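GH26C (PDB 6Q78) probably hydrolyses internal beta-1,4-mannosidic linkages of mannans, as an endo-beta-mannanase of glycoside hydrolase family 26. Local coordinates at residues H159-Y170 and F225-W235. Sequence-based numbering, arbitrary orientation.
Sequences HFREPFEGEHFY and FHEFDGDWFWW. With TRS (2-amino-2-hydroxymethyl-propane-1,3-diol), chain C.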
ATOM      1  N   HIS A 159       0.415  -3.554 -10.068  1.00  6.26           N
ATOM      2  CA  HIS A 159       1.004  -4.722 -10.717  1.00  6.59           C
ATOM      3  C   HIS A 159       0.987  -4.440 -12.215  1.00  7.52           C
ATOM      4  O   HIS A 159       0.064  -4.810 -12.963  1.00  9.58           O
ATOM      5  CB  HIS A 159       0.279  -6.002 -10.328  1.00  7.13           C
ATOM      6  CG  HIS A 159       0.601  -6.469  -8.942  1.00  6.73           C
ATOM      7  ND1 HIS A 159      -0.056  -5.986  -7.827  1.00  9.12           N
ATOM      8  CD2 HIS A 159       1.490  -7.394  -8.490  1.00  9.95           C
ATOM      9  CE1 HIS A 159       0.436  -6.574  -6.745  1.00  8.36           C
ATOM     10  NE2 HIS A 159       1.388  -7.416  -7.116  1.00 10.83           N
ATOM     11  N   PHE A 160       2.032  -3.716 -12.640  1.00  7.51           N
ATOM     12  CA  PHE A 160       2.162  -3.149 -13.986  1.00  9.30           C
ATOM     13  C   PHE A 160       2.757  -4.197 -14.921  1.00  7.44           C
ATOM     14  O   PHE A 160       3.898  -4.619 -14.751  1.00  8.07           O
ATOM     15  CB  PHE A 160       3.049  -1.908 -13.829  1.00  9.10           C
ATOM     16  CG  PHE A 160       3.379  -1.151 -15.119  1.00  7.58           C
ATOM     17  CD1 PHE A 160       2.566  -1.216 -16.232  1.00 10.05           C
ATOM     18  CD2 PHE A 160       4.496  -0.326 -15.154  1.00  8.19           C
ATOM     19  CE1 PHE A 160       2.893  -0.482 -17.386  1.00 10.42           C
ATOM     20  CE2 PHE A 160       4.841   0.360 -16.301  1.00  9.83           C
ATOM     21  CZ  PHE A 160       4.047   0.279 -17.419  1.00  9.20           C
ATOM     22  N   ARG A 161       1.954  -4.671 -15.863  1.00  7.62           N
ATOM     23  CA  ARG A 161       2.453  -5.662 -16.812  1.00  8.41           C
ATOM     24  C   ARG A 161       3.541  -5.037 -17.672  1.00  9.34           C
ATOM     25  O   ARG A 161       3.450  -3.879 -18.086  1.00 10.60           O
ATOM     26  CB  ARG A 161       1.302  -6.229 -17.658  1.00  8.32           C
ATOM     27  CG  ARG A 161       0.326  -7.017 -16.793  1.00  9.03           C
ATOM     28  CD  ARG A 161      -0.913  -7.464 -17.551  1.00 10.31           C
ATOM     29  NE  ARG A 161      -1.965  -7.785 -16.597  1.00 18.09           N
ATOM     30  CZ  ARG A 161      -2.122  -8.952 -15.994  1.00 20.00           C
ATOM     31  NH1 ARG A 161      -1.296  -9.958 -16.241  1.00 23.78           N
ATOM     32  NH2 ARG A 161      -3.119  -9.092 -15.102  1.00 21.42           N
ATOM     33  N   GLU A 162       4.570  -5.821 -17.961  1.00  9.53           N
ATOM     34  CA  GLU A 162       5.755  -5.289 -18.595  1.00  9.28           C
ATOM     35  C   GLU A 162       5.409  -4.754 -19.984  1.00  9.35           C
ATOM     36  O   GLU A 162       4.480  -5.244 -20.638  1.00 10.05           O
ATOM     37  CB  GLU A 162       6.848  -6.365 -18.660  1.00  9.57           C
ATOM     38  CG  GLU A 162       6.574  -7.550 -19.636  1.00 10.33           C
ATOM     39  CD  GLU A 162       6.798  -7.175 -21.079  1.00 11.92           C
ATOM     40  OE1 GLU A 162       6.113  -7.760 -21.982  1.00 13.91           O
ATOM     41  OE2 GLU A 162       7.673  -6.312 -21.318  1.00 14.38           O
ATOM     42  N   PRO A 163       6.162  -3.757 -20.463  1.00 10.06           N
ATOM     43  CA  PRO A 163       5.673  -2.921 -21.578  1.00 10.37           C
ATOM     44  C   PRO A 163       5.794  -3.527 -22.967  1.00 10.33           C
ATOM     45  O   PRO A 163       5.078  -3.071 -23.880  1.00 14.35           O
ATOM     46  CB  PRO A 163       6.550  -1.650 -21.476  1.00 13.37           C
ATOM     47  CG  PRO A 163       7.835  -2.180 -20.882  1.00 10.43           C
ATOM     48  CD  PRO A 163       7.353  -3.180 -19.836  1.00  9.57           C
ATOM     49  N   PHE A 164       6.661  -4.518 -23.178  1.00 10.73           N
ATOM     50  CA  PHE A 164       6.864  -5.013 -24.536  1.00 12.98           C
ATOM     51  C   PHE A 164       5.635  -5.749 -25.048  1.00 18.68           C
ATOM     52  O   PHE A 164       5.234  -5.573 -26.207  1.00 18.01           O
ATOM     53  CB  PHE A 164       8.108  -5.903 -24.610  1.00 12.36           C
ATOM     54  CG  PHE A 164       9.398  -5.151 -24.491  1.00 13.32           C
ATOM     55  CD1 PHE A 164       9.910  -4.473 -25.581  1.00 15.70           C
ATOM     56  CD2 PHE A 164      10.094  -5.121 -23.287  1.00 17.15           C
ATOM     57  CE1 PHE A 164      11.108  -3.760 -25.481  1.00 15.24           C
ATOM     58  CE2 PHE A 164      11.281  -4.424 -23.175  1.00 15.15           C
ATOM     59  CZ  PHE A 164      11.804  -3.754 -24.275  1.00 16.07           C
ATOM     60  N   GLU A 165       5.052  -6.618 -24.222  1.00 12.71           N
ATOM     61  CA  GLU A 165       3.850  -7.326 -24.636  1.00 14.98           C
ATOM     62  C   GLU A 165       2.654  -7.066 -23.732  1.00 14.78           C
ATOM     63  O   GLU A 165       1.520  -7.379 -24.120  1.00 14.05           O
ATOM     64  CB  GLU A 165       4.103  -8.842 -24.758  1.00 13.08           C
ATOM     65  CG  GLU A 165       5.078  -9.198 -25.918  1.00 18.96           C
ATOM     66  CD  GLU A 165       5.301 -10.699 -26.113  1.00 35.16           C
ATOM     67  OE1 GLU A 165       4.963 -11.508 -25.217  1.00 39.32           O
ATOM     68  OE2 GLU A 165       5.833 -11.070 -27.184  1.00 45.80           O
ATOM     69  N   GLY A 166       2.857  -6.470 -22.558  1.00 11.64           N
ATOM     70  CA  GLY A 166       1.719  -6.098 -21.741  1.00 10.35           C
ATOM     71  C   GLY A 166       0.955  -7.229 -21.092  1.00 10.37           C
ATOM     72  O   GLY A 166      -0.166  -7.001 -20.644  1.00 11.28           O
ATOM     73  N   GLU A 167       1.552  -8.413 -20.970  1.00 12.80           N
ATOM     74  CA  GLU A 167       0.820  -9.560 -20.439  1.00 11.30           C
ATOM     75  C   GLU A 167       1.215  -9.966 -19.030  1.00 12.81           C
ATOM     76  O   GLU A 167       0.361 -10.494 -18.310  1.00 14.14           O
ATOM     77  CB  GLU A 167       0.991 -10.775 -21.361  1.00 15.61           C
ATOM     78  CG  GLU A 167       0.420 -10.535 -22.724  1.00 15.24           C
ATOM     79  CD  GLU A 167       0.443 -11.782 -23.585  1.00 32.15           C
ATOM     80  OE1 GLU A 167      -0.636 -12.184 -24.077  1.00 38.87           O
ATOM     81  OE2 GLU A 167       1.534 -12.368 -23.731  1.00 35.51           O
ATOM     82  N   HIS A 168       2.485  -9.776 -18.614  1.00 11.64           N
ATOM     83  CA  HIS A 168       2.983 -10.350 -17.363  1.00 13.05           C
ATOM     84  C   HIS A 168       3.744  -9.314 -16.558  1.00 11.84           C
ATOM     85  O   HIS A 168       4.492  -8.501 -17.117  1.00 11.54           O
ATOM     86  CB  HIS A 168       3.925 -11.538 -17.658  1.00 14.43           C
ATOM     87  CG  HIS A 168       3.269 -12.637 -18.432  1.00 17.08           C
ATOM     88  ND1 HIS A 168       2.245 -13.410 -17.917  1.00 29.03           N
ATOM     89  CD2 HIS A 168       3.474 -13.074 -19.698  1.00 18.40           C
ATOM     90  CE1 HIS A 168       1.857 -14.284 -18.833  1.00 22.15           C
ATOM     91  NE2 HIS A 168       2.585 -14.100 -19.918  1.00 23.83           N
ATOM     92  N   PHE A 169       3.549  -9.343 -15.243  1.00 11.25           N
ATOM     93  CA  PHE A 169       4.428  -8.610 -14.347  1.00 10.83           C
ATOM     94  C   PHE A 169       5.378  -9.502 -13.564  1.00 10.57           C
ATOM     95  O   PHE A 169       6.416  -9.010 -13.109  1.00 11.83           O
ATOM     96  CB  PHE A 169       3.640  -7.731 -13.345  1.00  9.04           C
ATOM     97  CG  PHE A 169       2.434  -8.384 -12.759  1.00 11.04           C
ATOM     98  CD1 PHE A 169       2.565  -9.239 -11.693  1.00 13.14           C
ATOM     99  CD2 PHE A 169       1.185  -8.151 -13.284  1.00 11.07           C
ATOM    100  CE1 PHE A 169       1.469  -9.873 -11.173  1.00 13.93           C
ATOM    101  CE2 PHE A 169       0.077  -8.781 -12.772  1.00 13.76           C
ATOM    102  CZ  PHE A 169       0.223  -9.651 -11.730  1.00 13.96           C
ATOM    103  N   TYR A 170       5.088 -10.802 -13.434  1.00  9.72           N
ATOM    104  CA  TYR A 170       5.985 -11.718 -12.731  1.00 10.69           C
ATOM    105  C   TYR A 170       7.094 -12.159 -13.680  1.00 11.32           C
ATOM    106  O   TYR A 170       6.825 -12.612 -14.806  1.00 13.49           O
ATOM    107  CB  TYR A 170       5.214 -12.949 -12.247  1.00 12.26           C
ATOM    108  CG  TYR A 170       4.365 -12.719 -11.014  1.00 14.44           C
ATOM    109  CD1 TYR A 170       4.850 -11.974  -9.946  1.00 14.24           C
ATOM    110  CD2 TYR A 170       3.063 -13.213 -10.935  1.00 16.04           C
ATOM    111  CE1 TYR A 170       4.088 -11.741  -8.812  1.00 15.67           C
ATOM    112  CE2 TYR A 170       2.290 -12.989  -9.779  1.00 16.00           C
ATOM    113  CZ  TYR A 170       2.822 -12.263  -8.733  1.00 18.29           C
ATOM    114  OH  TYR A 170       2.053 -12.018  -7.591  1.00 18.72           O
ATOM    115  N   PHE A 225       6.061   0.158  -7.926  1.00  6.89           N
ATOM    116  CA  PHE A 225       7.374  -0.516  -8.043  1.00  8.71           C
ATOM    117  C   PHE A 225       7.821  -1.074  -6.698  1.00  7.29           C
ATOM    118  O   PHE A 225       8.975  -0.958  -6.277  1.00  7.61           O
ATOM    119  CB  PHE A 225       8.423   0.403  -8.717  1.00  8.33           C
ATOM    120  CG  PHE A 225       7.923   0.976 -10.021  1.00  8.06           C
ATOM    121  CD1 PHE A 225       7.678   0.112 -11.084  1.00  7.43           C
ATOM    122  CD2 PHE A 225       7.655   2.334 -10.173  1.00  7.92           C
ATOM    123  CE1 PHE A 225       7.168   0.593 -12.280  1.00  9.50           C
ATOM    124  CE2 PHE A 225       7.156   2.834 -11.364  1.00  9.57           C
ATOM    125  CZ  PHE A 225       6.928   1.951 -12.426  1.00  8.28           C
ATOM    126  N   HIS A 226       6.873  -1.739  -6.039  1.00  7.05           N
ATOM    127  CA  HIS A 226       7.122  -2.266  -4.700  1.00  7.20           C
ATOM    128  C   HIS A 226       7.905  -3.586  -4.728  1.00  7.61           C
ATOM    129  O   HIS A 226       7.993  -4.296  -5.743  1.00  8.96           O
ATOM    130  CB  HIS A 226       5.778  -2.472  -3.967  1.00  6.89           C
ATOM    131  CG  HIS A 226       4.892  -3.512  -4.595  1.00  7.71           C
ATOM    132  ND1 HIS A 226       4.488  -3.444  -5.918  1.00  8.17           N
ATOM    133  CD2 HIS A 226       4.314  -4.631  -4.081  1.00  7.26           C
ATOM    134  CE1 HIS A 226       3.718  -4.476  -6.191  1.00  7.06           C
ATOM    135  NE2 HIS A 226       3.581  -5.209  -5.094  1.00  9.31           N
ATOM    136  N   GLU A 227       8.468  -3.928  -3.577  1.00  8.67           N
ATOM    137  CA  GLU A 227       9.184  -5.202  -3.442  1.00  8.40           C
ATOM    138  C   GLU A 227      10.311  -5.322  -4.447  1.00  9.12           C
ATOM    139  O   GLU A 227      10.656  -6.435  -4.886  1.00 11.22           O
ATOM    140  CB  GLU A 227       8.229  -6.416  -3.518  1.00  8.35           C
ATOM    141  CG  GLU A 227       7.170  -6.359  -2.383  1.00  9.55           C
ATOM    142  CD  GLU A 227       6.110  -7.427  -2.463  1.00 11.15           C
ATOM    143  OE1 GLU A 227       6.182  -8.327  -3.297  1.00 11.68           O
ATOM    144  OE2 GLU A 227       5.141  -7.336  -1.659  1.00 10.46           O
ATOM    145  N   PHE A 228      10.952  -4.190  -4.744  1.00  9.62           N
ATOM    146  CA  PHE A 228      12.000  -4.098  -5.752  1.00  9.13           C
ATOM    147  C   PHE A 228      13.317  -4.721  -5.298  1.00 11.64           C
ATOM    148  O   PHE A 228      14.255  -4.809  -6.119  1.00 11.82           O
ATOM    149  CB  PHE A 228      12.241  -2.600  -6.007  1.00 10.87           C
ATOM    150  CG  PHE A 228      12.623  -1.837  -4.747  1.00  9.12           C
ATOM    151  CD1 PHE A 228      13.932  -1.867  -4.283  1.00 13.02           C
ATOM    152  CD2 PHE A 228      11.678  -1.147  -4.015  1.00 10.18           C
ATOM    153  CE1 PHE A 228      14.268  -1.203  -3.113  1.00 12.28           C
ATOM    154  CE2 PHE A 228      12.016  -0.462  -2.842  1.00 12.09           C
ATOM    155  CZ  PHE A 228      13.320  -0.509  -2.397  1.00 12.07           C
ATOM    156  N   ASP A 229      13.416  -5.139  -4.034  1.00 10.07           N
ATOM    157  CA  ASP A 229      14.590  -5.868  -3.547  1.00 11.79           C
ATOM    158  C   ASP A 229      14.514  -7.356  -3.841  1.00 15.03           C
ATOM    159  O   ASP A 229      15.544  -8.043  -3.740  1.00 17.31           O
ATOM    160  CB  ASP A 229      14.838  -5.577  -2.051  1.00 11.97           C
ATOM    161  CG  ASP A 229      13.587  -5.789  -1.175  0.70 10.57           C
ATOM    162  OD1 ASP A 229      12.466  -5.801  -1.721  0.82  9.99           O
ATOM    163  OD2 ASP A 229      13.754  -5.931   0.064  0.84 10.89           O
ATOM    164  N   GLY A 230      13.341  -7.865  -4.199  1.00 15.09           N
ATOM    165  CA  GLY A 230      13.214  -9.211  -4.709  1.00 14.54           C
ATOM    166  C   GLY A 230      13.387  -9.251  -6.226  1.00 15.46           C
ATOM    167  O   GLY A 230      13.544  -8.228  -6.891  1.00 16.12           O
ATOM    168  N   ASP A 231      13.349 -10.472  -6.762  1.00 17.05           N
ATOM    169  CA  ASP A 231      13.540 -10.709  -8.193  1.00 17.08           C
ATOM    170  C   ASP A 231      12.272 -11.166  -8.907  1.00 14.39           C
ATOM    171  O   ASP A 231      12.349 -11.607 -10.059  1.00 14.94           O
ATOM    172  CB  ASP A 231      14.662 -11.727  -8.427  1.00 19.26           C
ATOM    173  CG  ASP A 231      14.301 -13.152  -7.923  0.30 15.41           C
ATOM    174  OD1 ASP A 231      13.207 -13.371  -7.338  0.89 30.35           O
ATOM    175  OD2 ASP A 231      15.139 -14.069  -8.104  0.62 29.87           O
ATOM    176  N   TRP A 232      11.112 -11.052  -8.270  1.00 12.49           N
ATOM    177  CA  TRP A 232       9.897 -11.597  -8.855  1.00 10.47           C
ATOM    178  C   TRP A 232       9.168 -10.613  -9.752  1.00  9.90           C
ATOM    179  O   TRP A 232       8.314 -11.049 -10.534  1.00 11.83           O
ATOM    180  CB  TRP A 232       8.930 -12.134  -7.792  1.00 11.39           C
ATOM    181  CG  TRP A 232       8.737 -11.239  -6.563  1.00 12.01           C
ATOM    182  CD1 TRP A 232       7.753 -10.281  -6.387  1.00 12.34           C
ATOM    183  CD2 TRP A 232       9.471 -11.305  -5.330  1.00 13.43           C
ATOM    184  NE1 TRP A 232       7.881  -9.709  -5.128  1.00 12.95           N
ATOM    185  CE2 TRP A 232       8.915 -10.324  -4.461  1.00 10.00           C
ATOM    186  CE3 TRP A 232      10.567 -12.063  -4.889  1.00 16.59           C
ATOM    187  CZ2 TRP A 232       9.404 -10.110  -3.173  1.00 12.26           C
ATOM    188  CZ3 TRP A 232      11.052 -11.843  -3.605  1.00 16.73           C
ATOM    189  CH2 TRP A 232      10.478 -10.861  -2.771  1.00 15.18           C
ATOM    190  N   PHE A 233       9.478  -9.324  -9.670  1.00  9.55           N
ATOM    191  CA  PHE A 233       8.954  -8.302 -10.579  1.00  9.63           C
ATOM    192  C   PHE A 233      10.083  -7.763 -11.447  1.00  9.43           C
ATOM    193  O   PHE A 233      11.261  -7.791 -11.053  1.00 10.80           O
ATOM    194  CB  PHE A 233       8.385  -7.093  -9.781  1.00  9.22           C
ATOM    195  CG  PHE A 233       7.187  -7.410  -8.922  1.00  8.24           C
ATOM    196  CD1 PHE A 233       6.126  -8.137  -9.440  1.00 12.29           C
ATOM    197  CD2 PHE A 233       7.133  -6.981  -7.602  1.00  8.06           C
ATOM    198  CE1 PHE A 233       5.006  -8.407  -8.680  1.00 10.42           C
ATOM    199  CE2 PHE A 233       6.014  -7.254  -6.831  1.00  8.20           C
ATOM    200  CZ  PHE A 233       4.950  -7.976  -7.364  1.00 10.59           C
ATOM    201  N   TRP A 234       9.719  -7.224 -12.624  1.00  9.31           N
ATOM    202  CA  TRP A 234      10.726  -6.767 -13.586  1.00 10.74           C
ATOM    203  C   TRP A 234      11.394  -5.459 -13.167  1.00 11.13           C
ATOM    204  O   TRP A 234      12.438  -5.101 -13.734  1.00  9.98           O
ATOM    205  CB  TRP A 234      10.115  -6.698 -14.996  1.00 10.25           C
ATOM    206  CG  TRP A 234       8.856  -5.923 -15.110  1.00  9.14           C
ATOM    207  CD1 TRP A 234       7.567  -6.421 -15.042  1.00  8.88           C
ATOM    208  CD2 TRP A 234       8.714  -4.495 -15.292  1.00  8.87           C
ATOM    209  NE1 TRP A 234       6.654  -5.400 -15.190  1.00  9.71           N
ATOM    210  CE2 TRP A 234       7.326  -4.209 -15.325  1.00  8.44           C
ATOM    211  CE3 TRP A 234       9.624  -3.438 -15.382  1.00  9.09           C
ATOM    212  CZ2 TRP A 234       6.812  -2.918 -15.497  1.00  9.39           C
ATOM    213  CZ3 TRP A 234       9.125  -2.141 -15.542  1.00 12.08           C
ATOM    214  CH2 TRP A 234       7.711  -1.889 -15.584  1.00 10.80           C
ATOM    215  N   TRP A 235      10.847  -4.756 -12.174  1.00  9.10           N
ATOM    216  CA  TRP A 235      11.531  -3.624 -11.574  1.00  9.09           C
ATOM    217  C   TRP A 235      12.457  -4.050 -10.431  1.00 11.70           C
ATOM    218  O   TRP A 235      12.957  -3.190  -9.707  1.00 10.75           O
ATOM    219  CB  TRP A 235      10.516  -2.569 -11.114  1.00  8.53           C
ATOM    220  CG  TRP A 235       9.428  -3.109 -10.251  1.00  8.15           C
ATOM    221  CD1 TRP A 235       9.453  -3.260  -8.870  1.00  8.83           C
ATOM    222  CD2 TRP A 235       8.109  -3.507 -10.662  1.00  7.83           C
ATOM    223  NE1 TRP A 235       8.243  -3.777  -8.426  1.00  8.60           N
ATOM    224  CE2 TRP A 235       7.392  -3.899  -9.493  1.00  7.58           C
ATOM    225  CE3 TRP A 235       7.465  -3.561 -11.900  1.00  8.25           C
ATOM    226  CZ2 TRP A 235       6.068  -4.376  -9.537  1.00  7.32           C
ATOM    227  CZ3 TRP A 235       6.149  -4.031 -11.957  1.00  7.74           C
ATOM    228  CH2 TRP A 235       5.453  -4.438 -10.773  1.00  7.30           C
TER
HETATM  229  C   TRS C 501       2.145  -9.553  -3.539  1.00 18.74           C
HETATM  230  C1  TRS C 501       1.188  -8.394  -3.729  1.00 16.57           C
HETATM  231  C2  TRS C 501       3.025  -9.639  -4.784  1.00 18.74           C
HETATM  232  C3  TRS C 501       1.318 -10.830  -3.296  1.00 20.25           C
HETATM  233  N   TRS C 501       2.974  -9.304  -2.351  1.00 17.83           N
HETATM  234  O1  TRS C 501       1.930  -7.185  -3.878  1.00 13.48           O
HETATM  235  O2  TRS C 501       2.218  -9.874  -5.941  1.00 18.05           O
HETATM  236  O3  TRS C 501       2.131 -11.954  -3.016  1.00 22.36           O
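Tyr170 and His159, with Phe233 packed against both across the contact, hold hydroxyl O2 of a bound Tris (TRS) from two sides: Tyr170 OH lies 2.7 Å from TRS O2 and His159 NE2 2.8 Å. His226 NE2, in the opposing loop, donates to TRS O1 (2.8 Å), and the ring turns its edge toward the face of His159, the planes at 82°. Asp116 takes the other nitrogen of His159, ND1, which fixes the rotation of that imidazole. Phe233 lies side by side with Tyr170, the ring planes nearly parallel (7°) but stepped, meeting rim to rim, CE1 to CE1 at 3.5 Å. Beneath this polar rim the two loops are joined by Trp234. With CG tucked between its backbone N and carbonyl carbon (chi1 52°), its indole swings toward 159-170 and NE1 donates to Phe160 O (2.9 Å), nearly along the C=O axis. The benzo edge of the indole meets the face of the Phe160 ring, with CZ2 3.5 Å from Phe160 CD2. Glu162 CB makes a CH-pi contact over the five-membered ring, while Trp235 covers the other face. A leucine in place of Trp234 would probably leave the Phe160 carbonyl without its indole donor and open a gap between Glu162 and the Trp235 ring. Both loops follow parallel strands of the TIM barrel, 153-157 and 220-223. Glu227 OE2 accepts from TRS N (3.0 Å). Trp232 NE1 donates to the anti lone pair of Glu227 OE1, helping to hold the carboxylate. Glu335, on barrel strand 330-336, also hydrogen-bonds Tris; it and Glu227 sit where clan GH-A enzymes carry their nucleophile and acid/base, so they are probably catalytic, and the gripped Tris hydroxyls probably mimic those of a mannose.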